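Local coordinates for Ras-associated and pleckstrin homology domains-containing protein 1 (Homo sapiens, PDB 4GN1), which mediates localized membrane signals, is implicated in lamellipodial dynamics and targets EVL and VASP to the leading edge, here represented by its Ras-association and PH domains, at residues I61-E66 with K242-N247; T199-V204 with D223-L228. All coordinates share one frame; numbering follows the deposited sequence.

In the fold
Contact 1 joins the Ras-associating domain to helix 242-251, near the end of the chain, whereas contact 2 lies inside the PH domain, where residues 199-204 meet the start of helix 225-240. Helix 225-240 runs directly ahead of helix 242-251 in the chain, so the second segments of the two contacts fall on, or lead into, consecutive helices. Contact 2 is nested within the long loop that contact 1 closes. Their centres are about 22 Å apart on opposite sides of the chain's centre, and their nearest atoms stay about 10 Å from each other without touching. Arg-236 and Tyr-240, further along helix 225-240, reach residues of contact 1 and tie the PH-domain helix to the Ras-associating domain.

Contact 1. Residues I61-E66 with K242-N247; sequences IFEDHE and KQLYMN
His-65 lays one face of its imidazole over the aliphatic part of Gln-243: CG of Gln-243 sits 3.5 Å from the ring centroid and only 6° off the ring normal, a CH-pi contact. The Gln-243 chain bends at chi2, and its amide plane stacks within 7° of parallel to the ring. The methylene CG of Glu-66 covers the opposite face, 4.1 Å above the ring plane, so the ring is sandwiched. His-65 has its CG between the backbone N and carbonyl carbon (chi1 70°), which swings the ring out of the type I turn Glu-63 to Glu-66 toward the helix. The amide of Asn-247 comes to the ring's edge near CD2. Nearer the start of the turn, CD2 of Leu-244 lies 3.3 Å from OE2 of Glu-63. The turn is braced internally by Glu-63 N donating to Glu-66 OE2 (2.8 Å) through that oxygen's anti lone pair. This loop of the ubiquitin-like Ras-associating domain thus docks on helix 242-251 by CH-pi and van der Waals packing, with no hydrogen bond between them established; its acids find their bases outside both segments, Glu-63 in Arg-236 and Asp-64 in Arg-29 and Lys-91.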
ATOM      1  N   ILE A  61       3.988   3.673  -0.700  1.00 14.71           N
ATOM      2  CA  ILE A  61       4.217   4.067  -2.069  1.00 14.01           C
ATOM      3  C   ILE A  61       2.898   4.620  -2.593  1.00 13.51           C
ATOM      4  O   ILE A  61       1.888   3.932  -2.572  1.00 13.37           O
ATOM      5  CB  ILE A  61       4.663   2.869  -2.914  1.00 14.41           C
ATOM      6  CG1 ILE A  61       5.907   2.232  -2.310  1.00 14.68           C
ATOM      7  CG2 ILE A  61       4.879   3.266  -4.383  1.00 14.20           C
ATOM      8  CD1 ILE A  61       6.005   0.738  -2.548  1.00 15.57           C
ATOM      9  N   PHE A  62       2.899   5.883  -3.010  1.00 13.11           N
ATOM     10  CA  PHE A  62       1.723   6.499  -3.621  1.00 12.85           C
ATOM     11  C   PHE A  62       1.351   5.701  -4.838  1.00 13.25           C
ATOM     12  O   PHE A  62       2.241   5.169  -5.501  1.00 12.87           O
ATOM     13  CB  PHE A  62       2.056   7.900  -4.117  1.00 12.65           C
ATOM     14  CG  PHE A  62       2.219   8.908  -3.036  1.00 12.57           C
ATOM     15  CD1 PHE A  62       1.138   9.310  -2.279  1.00 12.80           C
ATOM     16  CD2 PHE A  62       3.453   9.466  -2.784  1.00 12.64           C
ATOM     17  CE1 PHE A  62       1.280  10.253  -1.286  1.00 12.74           C
ATOM     18  CE2 PHE A  62       3.601  10.423  -1.795  1.00 12.84           C
ATOM     19  CZ  PHE A  62       2.511  10.821  -1.053  1.00 13.03           C
ATOM     20  N   GLU A  63       0.054   5.621  -5.144  1.00 13.71           N
ATOM     21  CA  GLU A  63      -0.338   5.156  -6.467  1.00 14.74           C
ATOM     22  C   GLU A  63      -0.176   6.319  -7.455  1.00 14.88           C
ATOM     23  O   GLU A  63      -0.381   7.505  -7.119  1.00 14.08           O
ATOM     24  CB  GLU A  63      -1.767   4.591  -6.496  1.00 15.37           C
ATOM     25  CG  GLU A  63      -2.125   3.653  -5.334  1.00 15.37           C
ATOM     26  CD  GLU A  63      -1.250   2.401  -5.229  1.00 16.05           C
ATOM     27  OE1 GLU A  63      -1.143   1.883  -4.083  1.00 16.14           O
ATOM     28  OE2 GLU A  63      -0.705   1.902  -6.261  1.00 15.96           O
ATOM     29  N   ASP A  64       0.193   5.961  -8.676  1.00 15.41           N
ATOM     30  CA  ASP A  64       0.625   6.932  -9.681  1.00 15.84           C
ATOM     31  C   ASP A  64      -0.448   7.877 -10.180  1.00 16.11           C
ATOM     32  O   ASP A  64      -0.154   8.955 -10.715  1.00 16.66           O
ATOM     33  CB  ASP A  64       1.276   6.187 -10.835  1.00 16.41           C
ATOM     34  CG  ASP A  64       2.622   5.638 -10.447  1.00 16.44           C
ATOM     35  OD1 ASP A  64       3.183   6.146  -9.441  1.00 15.18           O
ATOM     36  OD2 ASP A  64       3.101   4.699 -11.130  1.00 17.78           O
ATOM     37  N   HIS A  65      -1.690   7.483  -9.966  1.00 16.13           N
ATOM     38  CA  HIS A  65      -2.829   8.280 -10.346  1.00 16.39           C
ATOM     39  C   HIS A  65      -3.196   9.335  -9.356  1.00 16.05           C
ATOM     40  O   HIS A  65      -4.148  10.073  -9.584  1.00 16.65           O
ATOM     41  CB  HIS A  65      -4.031   7.370 -10.562  1.00 16.96           C
ATOM     42  CG  HIS A  65      -4.594   6.751  -9.289  1.00 16.54           C
ATOM     43  ND1 HIS A  65      -5.780   7.151  -8.734  1.00 17.03           N
ATOM     44  CD2 HIS A  65      -4.152   5.699  -8.522  1.00 16.16           C
ATOM     45  CE1 HIS A  65      -6.056   6.402  -7.667  1.00 16.26           C
ATOM     46  NE2 HIS A  65      -5.052   5.521  -7.518  1.00 16.40           N
ATOM     47  N   GLU A  66      -2.484   9.400  -8.239  1.00 15.53           N
ATOM     48  CA  GLU A  66      -2.913  10.242  -7.131  1.00 15.44           C
ATOM     49  C   GLU A  66      -2.410  11.654  -7.339  1.00 15.23           C
ATOM     50  O   GLU A  66      -1.270  11.856  -7.812  1.00 14.47           O
ATOM     51  CB  GLU A  66      -2.393   9.707  -5.785  1.00 15.27           C
ATOM     52  CG  GLU A  66      -3.027   8.396  -5.368  1.00 16.47           C
ATOM     53  CD  GLU A  66      -2.726   8.038  -3.929  1.00 17.25           C
ATOM     54  OE1 GLU A  66      -3.345   8.667  -3.008  1.00 18.91           O
ATOM     55  OE2 GLU A  66      -1.904   7.113  -3.727  1.00 16.48           O
ATOM     56  N   LYS A 242      -9.654  -1.312 -10.825  1.00 26.15           N
ATOM     57  CA  LYS A 242      -9.148  -1.277 -12.220  1.00 26.99           C
ATOM     58  C   LYS A 242      -8.122  -0.173 -12.449  1.00 26.06           C
ATOM     59  O   LYS A 242      -7.217  -0.299 -13.285  1.00 26.09           O
ATOM     60  CB  LYS A 242     -10.329  -1.145 -13.211  1.00 29.22           C
ATOM     61  CG  LYS A 242      -9.956  -0.728 -14.636  1.00 29.84           C
ATOM     62  CD  LYS A 242     -11.049  -1.050 -15.645  1.00 32.11           C
ATOM     63  CE  LYS A 242     -10.617  -0.662 -17.057  1.00 33.10           C
ATOM     64  NZ  LYS A 242     -11.748  -0.610 -18.038  1.00 34.28           N
ATOM     65  N   GLN A 243      -8.274   0.908 -11.689  1.00 25.46           N
ATOM     66  CA  GLN A 243      -7.345   2.024 -11.722  1.00 24.66           C
ATOM     67  C   GLN A 243      -5.879   1.596 -11.496  1.00 24.55           C
ATOM     68  O   GLN A 243      -4.974   2.161 -12.125  1.00 23.84           O
ATOM     69  CB  GLN A 243      -7.793   3.078 -10.704  1.00 24.69           C
ATOM     70  CG  GLN A 243      -6.896   4.307 -10.603  1.00 25.07           C
ATOM     71  CD  GLN A 243      -6.907   5.157 -11.859  1.00 24.74           C
ATOM     72  OE1 GLN A 243      -6.004   5.066 -12.673  1.00 26.00           O
ATOM     73  NE2 GLN A 243      -7.924   5.970 -12.018  1.00 24.29           N
ATOM     74  N   LEU A 244      -5.638   0.604 -10.619  1.00 24.86           N
ATOM     75  CA  LEU A 244      -4.284   0.029 -10.472  1.00 24.94           C
ATOM     76  C   LEU A 244      -3.768  -0.463 -11.804  1.00 25.84           C
ATOM     77  O   LEU A 244      -2.649  -0.103 -12.202  1.00 26.11           O
ATOM     78  CB  LEU A 244      -4.209  -1.121  -9.467  1.00 25.07           C
ATOM     79  CG  LEU A 244      -4.238  -0.831  -7.967  1.00 25.13           C
ATOM     80  CD1 LEU A 244      -4.033  -2.122  -7.171  1.00 25.73           C
ATOM     81  CD2 LEU A 244      -3.222   0.242  -7.568  1.00 23.72           C
ATOM     82  N   TYR A 245      -4.602  -1.244 -12.498  1.00 27.33           N
ATOM     83  CA  TYR A 245      -4.276  -1.780 -13.823  1.00 28.87           C
ATOM     84  C   TYR A 245      -3.972  -0.710 -14.837  1.00 28.09           C
ATOM     85  O   TYR A 245      -3.013  -0.825 -15.593  1.00 27.82           O
ATOM     86  CB  TYR A 245      -5.393  -2.683 -14.361  1.00 32.46           C
ATOM     87  CG  TYR A 245      -5.044  -3.465 -15.636  1.00 35.58           C
ATOM     88  CD1 TYR A 245      -3.840  -4.180 -15.750  1.00 35.92           C
ATOM     89  CD2 TYR A 245      -5.939  -3.520 -16.714  1.00 38.52           C
ATOM     90  CE1 TYR A 245      -3.531  -4.905 -16.901  1.00 38.35           C
ATOM     91  CE2 TYR A 245      -5.645  -4.255 -17.861  1.00 40.88           C
ATOM     92  CZ  TYR A 245      -4.443  -4.945 -17.951  1.00 41.22           C
ATOM     93  OH  TYR A 245      -4.145  -5.660 -19.099  1.00 45.08           O
ATOM     94  N   MET A 246      -4.790   0.332 -14.857  1.00 28.15           N
ATOM     95  CA  MET A 246      -4.523   1.471 -15.716  1.00 29.04           C
ATOM     96  C   MET A 246      -3.194   2.150 -15.376  1.00 28.30           C
ATOM     97  O   MET A 246      -2.491   2.625 -16.287  1.00 29.45           O
ATOM     98  CB  MET A 246      -5.669   2.466 -15.644  1.00 30.12           C
ATOM     99  CG  MET A 246      -7.016   1.851 -16.022  1.00 32.78           C
ATOM    100  SD  MET A 246      -8.341   3.068 -15.915  1.00 34.98           S
ATOM    101  CE  MET A 246      -7.755   4.326 -17.069  1.00 34.26           C
ATOM    102  N   ASN A 247      -2.834   2.190 -14.092  1.00 25.98           N
ATOM    103  CA  ASN A 247      -1.546   2.772 -13.714  1.00 26.02           C
ATOM    104  C   ASN A 247      -0.409   1.977 -14.303  1.00 27.98           C
ATOM    105  O   ASN A 247       0.532   2.544 -14.870  1.00 27.94           O
ATOM    106  CB  ASN A 247      -1.383   2.867 -12.202  1.00 22.99           C
ATOM    107  CG  ASN A 247      -2.324   3.873 -11.583  1.00 21.34           C
ATOM    108  OD1 ASN A 247      -3.001   4.627 -12.281  1.00 21.27           O
ATOM    109  ND2 ASN A 247      -2.372   3.892 -10.267  1.00 20.42           N
TER

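Contact 2. Residues T199-V204 with D223-L228; sequences TDYCLV and DDVRTL
The peptide from Asp-224 to Val-225, at the start of helix 225-240, lies nearly flat against one face of the Tyr-201 ring. The carbonyl carbon of Asp-224 is 3.5 Å above the ring plane, offset toward the rim, and the amide nitrogen of Val-225 lies over the ring centre. The closest approach is 3.4 Å, from CD2 of Tyr-201 to CA of Asp-224. With CG of Tyr-201 anti to its own carbonyl carbon (chi1 -45°), the ring is directed at the helix start. Leu-228 fills the inner side: its CD2 meets CB of Tyr-201 at 3.8 Å and lies near the plane of the ring at its edge, while its CD1 packs against the Cys-202 carbonyl carbon. CD1 of Leu-228 is also 4.1 Å from CD2 of Leu-203. The two leucines run alongside, antiparallel to each other, and Leu-203 continues onto Val-232 and Ile-235 of the same helix. In a PH domain the C-terminal helix caps one end of a barrel formed by two nearly orthogonal antiparallel sheets; here it meets strand 202-206 and the turn before it. Asp-224 is the N-cap of that helix: Thr-227 N reaches its OD1 almost straight (3.0 Å, 174°), and Thr-227 OG1 donates to the same oxygen from above the carboxylate plane. Two bonds therefore grip OD1, while OD2 pairs with Lys-106. Val-225 is exposed yet close, its CB 3.7 Å from CE1 of Tyr-201, toward the outer part of the ring. Packing is looser at Asp-223, also exposed, which points its CB away; the contact is made by its carbonyl O, 4.0 Å from Thr-199 CG2. Thr-199 forms an ST turn, its OG1 accepting from Tyr-201 N (2.7 Å) and itself bonding to the Cys-222 carbonyl.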
ATOM      1  N   THR A 199       6.542  -9.920  14.611  1.00 41.33           N
ATOM      2  CA  THR A 199       7.550  -9.885  13.532  1.00 41.00           C
ATOM      3  C   THR A 199       7.659  -8.488  12.936  1.00 39.83           C
ATOM      4  O   THR A 199       6.914  -7.580  13.315  1.00 39.70           O
ATOM      5  CB  THR A 199       7.225 -10.832  12.350  1.00 40.76           C
ATOM      6  OG1 THR A 199       6.506 -10.096  11.345  1.00 38.68           O
ATOM      7  CG2 THR A 199       6.437 -12.106  12.802  1.00 41.34           C
ATOM      8  N   ASP A 200       8.562  -8.333  11.970  1.00 39.21           N
ATOM      9  CA  ASP A 200       8.671  -7.091  11.230  1.00 37.73           C
ATOM     10  C   ASP A 200       7.726  -6.924  10.020  1.00 35.08           C
ATOM     11  O   ASP A 200       7.679  -5.849   9.392  1.00 33.50           O
ATOM     12  CB  ASP A 200      10.113  -6.851  10.815  1.00 39.36           C
ATOM     13  CG  ASP A 200      10.809  -5.843  11.715  1.00 42.17           C
ATOM     14  OD1 ASP A 200      10.112  -4.968  12.314  1.00 41.07           O
ATOM     15  OD2 ASP A 200      12.059  -5.937  11.819  1.00 43.64           O
ATOM     16  N   TYR A 201       6.973  -7.966   9.692  1.00 34.23           N
ATOM     17  CA  TYR A 201       6.088  -7.886   8.531  1.00 32.76           C
ATOM     18  C   TYR A 201       4.728  -7.252   8.898  1.00 31.46           C
ATOM     19  O   TYR A 201       3.739  -7.947   9.138  1.00 31.21           O
ATOM     20  CB  TYR A 201       5.978  -9.250   7.858  1.00 33.25           C
ATOM     21  CG  TYR A 201       7.323  -9.901   7.715  1.00 34.52           C
ATOM     22  CD1 TYR A 201       8.283  -9.363   6.854  1.00 34.41           C
ATOM     23  CD2 TYR A 201       7.663 -11.041   8.453  1.00 36.56           C
ATOM     24  CE1 TYR A 201       9.534  -9.944   6.711  1.00 34.69           C
ATOM     25  CE2 TYR A 201       8.913 -11.634   8.318  1.00 37.27           C
ATOM     26  CZ  TYR A 201       9.849 -11.077   7.443  1.00 37.05           C
ATOM     27  OH  TYR A 201      11.113 -11.634   7.275  1.00 38.15           O
ATOM     28  N   CYS A 202       4.725  -5.919   8.950  1.00 29.95           N
ATOM     29  CA  CYS A 202       3.600  -5.136   9.451  1.00 29.79           C
ATOM     30  C   CYS A 202       2.975  -4.195   8.428  1.00 27.94           C
ATOM     31  O   CYS A 202       3.679  -3.444   7.736  1.00 26.22           O
ATOM     32  CB  CYS A 202       4.036  -4.298  10.651  1.00 31.14           C
ATOM     33  SG  CYS A 202       4.364  -5.219  12.161  1.00 34.37           S
ATOM     34  N   LEU A 203       1.645  -4.210   8.374  1.00 27.98           N
ATOM     35  CA  LEU A 203       0.882  -3.215   7.602  1.00 26.78           C
ATOM     36  C   LEU A 203      -0.024  -2.345   8.509  1.00 27.28           C
ATOM     37  O   LEU A 203      -0.448  -2.785   9.580  1.00 28.78           O
ATOM     38  CB  LEU A 203       0.068  -3.891   6.508  1.00 26.57           C
ATOM     39  CG  LEU A 203      -1.056  -4.841   6.937  1.00 27.94           C
ATOM     40  CD1 LEU A 203      -2.108  -4.888   5.831  1.00 27.91           C
ATOM     41  CD2 LEU A 203      -0.544  -6.237   7.225  1.00 28.60           C
ATOM     42  N   VAL A 204      -0.303  -1.116   8.073  1.00 25.69           N
ATOM     43  CA  VAL A 204      -1.026  -0.146   8.874  1.00 25.09           C
ATOM     44  C   VAL A 204      -2.087   0.446   7.978  1.00 24.11           C
ATOM     45  O   VAL A 204      -1.818   0.778   6.818  1.00 22.73           O
ATOM     46  CB  VAL A 204      -0.120   1.004   9.407  1.00 25.50           C
ATOM     47  CG1 VAL A 204      -0.908   1.990  10.265  1.00 25.06           C
ATOM     48  CG2 VAL A 204       1.052   0.482  10.221  1.00 26.48           C
ATOM     49  N   ASP A 223       2.861 -13.264   9.507  1.00 37.40           N
ATOM     50  CA  ASP A 223       3.811 -14.335   9.837  1.00 40.41           C
ATOM     51  C   ASP A 223       5.145 -14.202   9.110  1.00 39.78           C
ATOM     52  O   ASP A 223       6.191 -14.527   9.679  1.00 40.19           O
ATOM     53  CB  ASP A 223       3.219 -15.732   9.545  1.00 42.77           C
ATOM     54  CG  ASP A 223       2.356 -16.264  10.686  1.00 45.58           C
ATOM     55  OD1 ASP A 223       1.480 -17.127  10.416  1.00 47.68           O
ATOM     56  OD2 ASP A 223       2.543 -15.826  11.848  1.00 46.33           O
ATOM     57  N   ASP A 224       5.090 -13.721   7.864  1.00 38.33           N
ATOM     58  CA  ASP A 224       6.229 -13.738   6.947  1.00 38.03           C
ATOM     59  C   ASP A 224       6.013 -12.739   5.801  1.00 35.74           C
ATOM     60  O   ASP A 224       4.973 -12.077   5.742  1.00 34.95           O
ATOM     61  CB  ASP A 224       6.491 -15.169   6.439  1.00 39.91           C
ATOM     62  CG  ASP A 224       5.287 -15.776   5.744  1.00 40.66           C
ATOM     63  OD1 ASP A 224       4.630 -15.076   4.955  1.00 39.62           O
ATOM     64  OD2 ASP A 224       4.994 -16.962   5.971  1.00 42.43           O
ATOM     65  N   VAL A 225       6.979 -12.616   4.896  1.00 34.94           N
ATOM     66  CA  VAL A 225       6.966 -11.491   3.942  1.00 32.98           C
ATOM     67  C   VAL A 225       5.956 -11.724   2.812  1.00 33.25           C
ATOM     68  O   VAL A 225       5.443 -10.767   2.196  1.00 31.74           O
ATOM     69  CB  VAL A 225       8.393 -11.151   3.435  1.00 31.99           C
ATOM     70  CG1 VAL A 225       8.834 -12.090   2.323  1.00 32.32           C
ATOM     71  CG2 VAL A 225       8.487  -9.701   2.996  1.00 29.79           C
ATOM     72  N   ARG A 226       5.663 -13.001   2.580  1.00 34.65           N
ATOM     73  CA  ARG A 226       4.670 -13.439   1.619  1.00 35.48           C
ATOM     74  C   ARG A 226       3.261 -13.005   2.036  1.00 34.09           C
ATOM     75  O   ARG A 226       2.534 -12.383   1.258  1.00 32.83           O
ATOM     76  CB  ARG A 226       4.755 -14.970   1.483  1.00 39.99           C
ATOM     77  CG  ARG A 226       4.081 -15.567   0.260  1.00 42.53           C
ATOM     78  CD  ARG A 226       4.792 -15.197  -1.039  1.00 44.20           C
ATOM     79  NE  ARG A 226       4.074 -15.746  -2.195  1.00 46.34           N
ATOM     80  CZ  ARG A 226       3.074 -15.133  -2.829  1.00 46.10           C
ATOM     81  NH1 ARG A 226       2.657 -13.928  -2.446  1.00 43.37           N
ATOM     82  NH2 ARG A 226       2.485 -15.736  -3.857  1.00 48.37           N
ATOM     83  N   THR A 227       2.879 -13.338   3.265  1.00 34.60           N
ATOM     84  CA  THR A 227       1.561 -12.960   3.803  1.00 34.47           C
ATOM     85  C   THR A 227       1.413 -11.437   3.766  1.00 32.81           C
ATOM     86  O   THR A 227       0.373 -10.921   3.366  1.00 32.18           O
ATOM     87  CB  THR A 227       1.353 -13.462   5.256  1.00 35.50           C
ATOM     88  OG1 THR A 227       1.784 -14.822   5.362  1.00 37.22           O
ATOM     89  CG2 THR A 227      -0.118 -13.373   5.668  1.00 35.09           C
ATOM     90  N   LEU A 228       2.462 -10.734   4.174  1.00 31.86           N
ATOM     91  CA  LEU A 228       2.494  -9.289   4.067  1.00 31.51           C
ATOM     92  C   LEU A 228       2.191  -8.818   2.641  1.00 31.11           C
ATOM     93  O   LEU A 228       1.335  -7.950   2.447  1.00 29.98           O
ATOM     94  CB  LEU A 228       3.824  -8.722   4.578  1.00 31.18           C
ATOM     95  CG  LEU A 228       4.050  -7.212   4.489  1.00 30.57           C
ATOM     96  CD1 LEU A 228       3.013  -6.429   5.294  1.00 30.65           C
ATOM     97  CD2 LEU A 228       5.470  -6.841   4.915  1.00 29.78           C
TER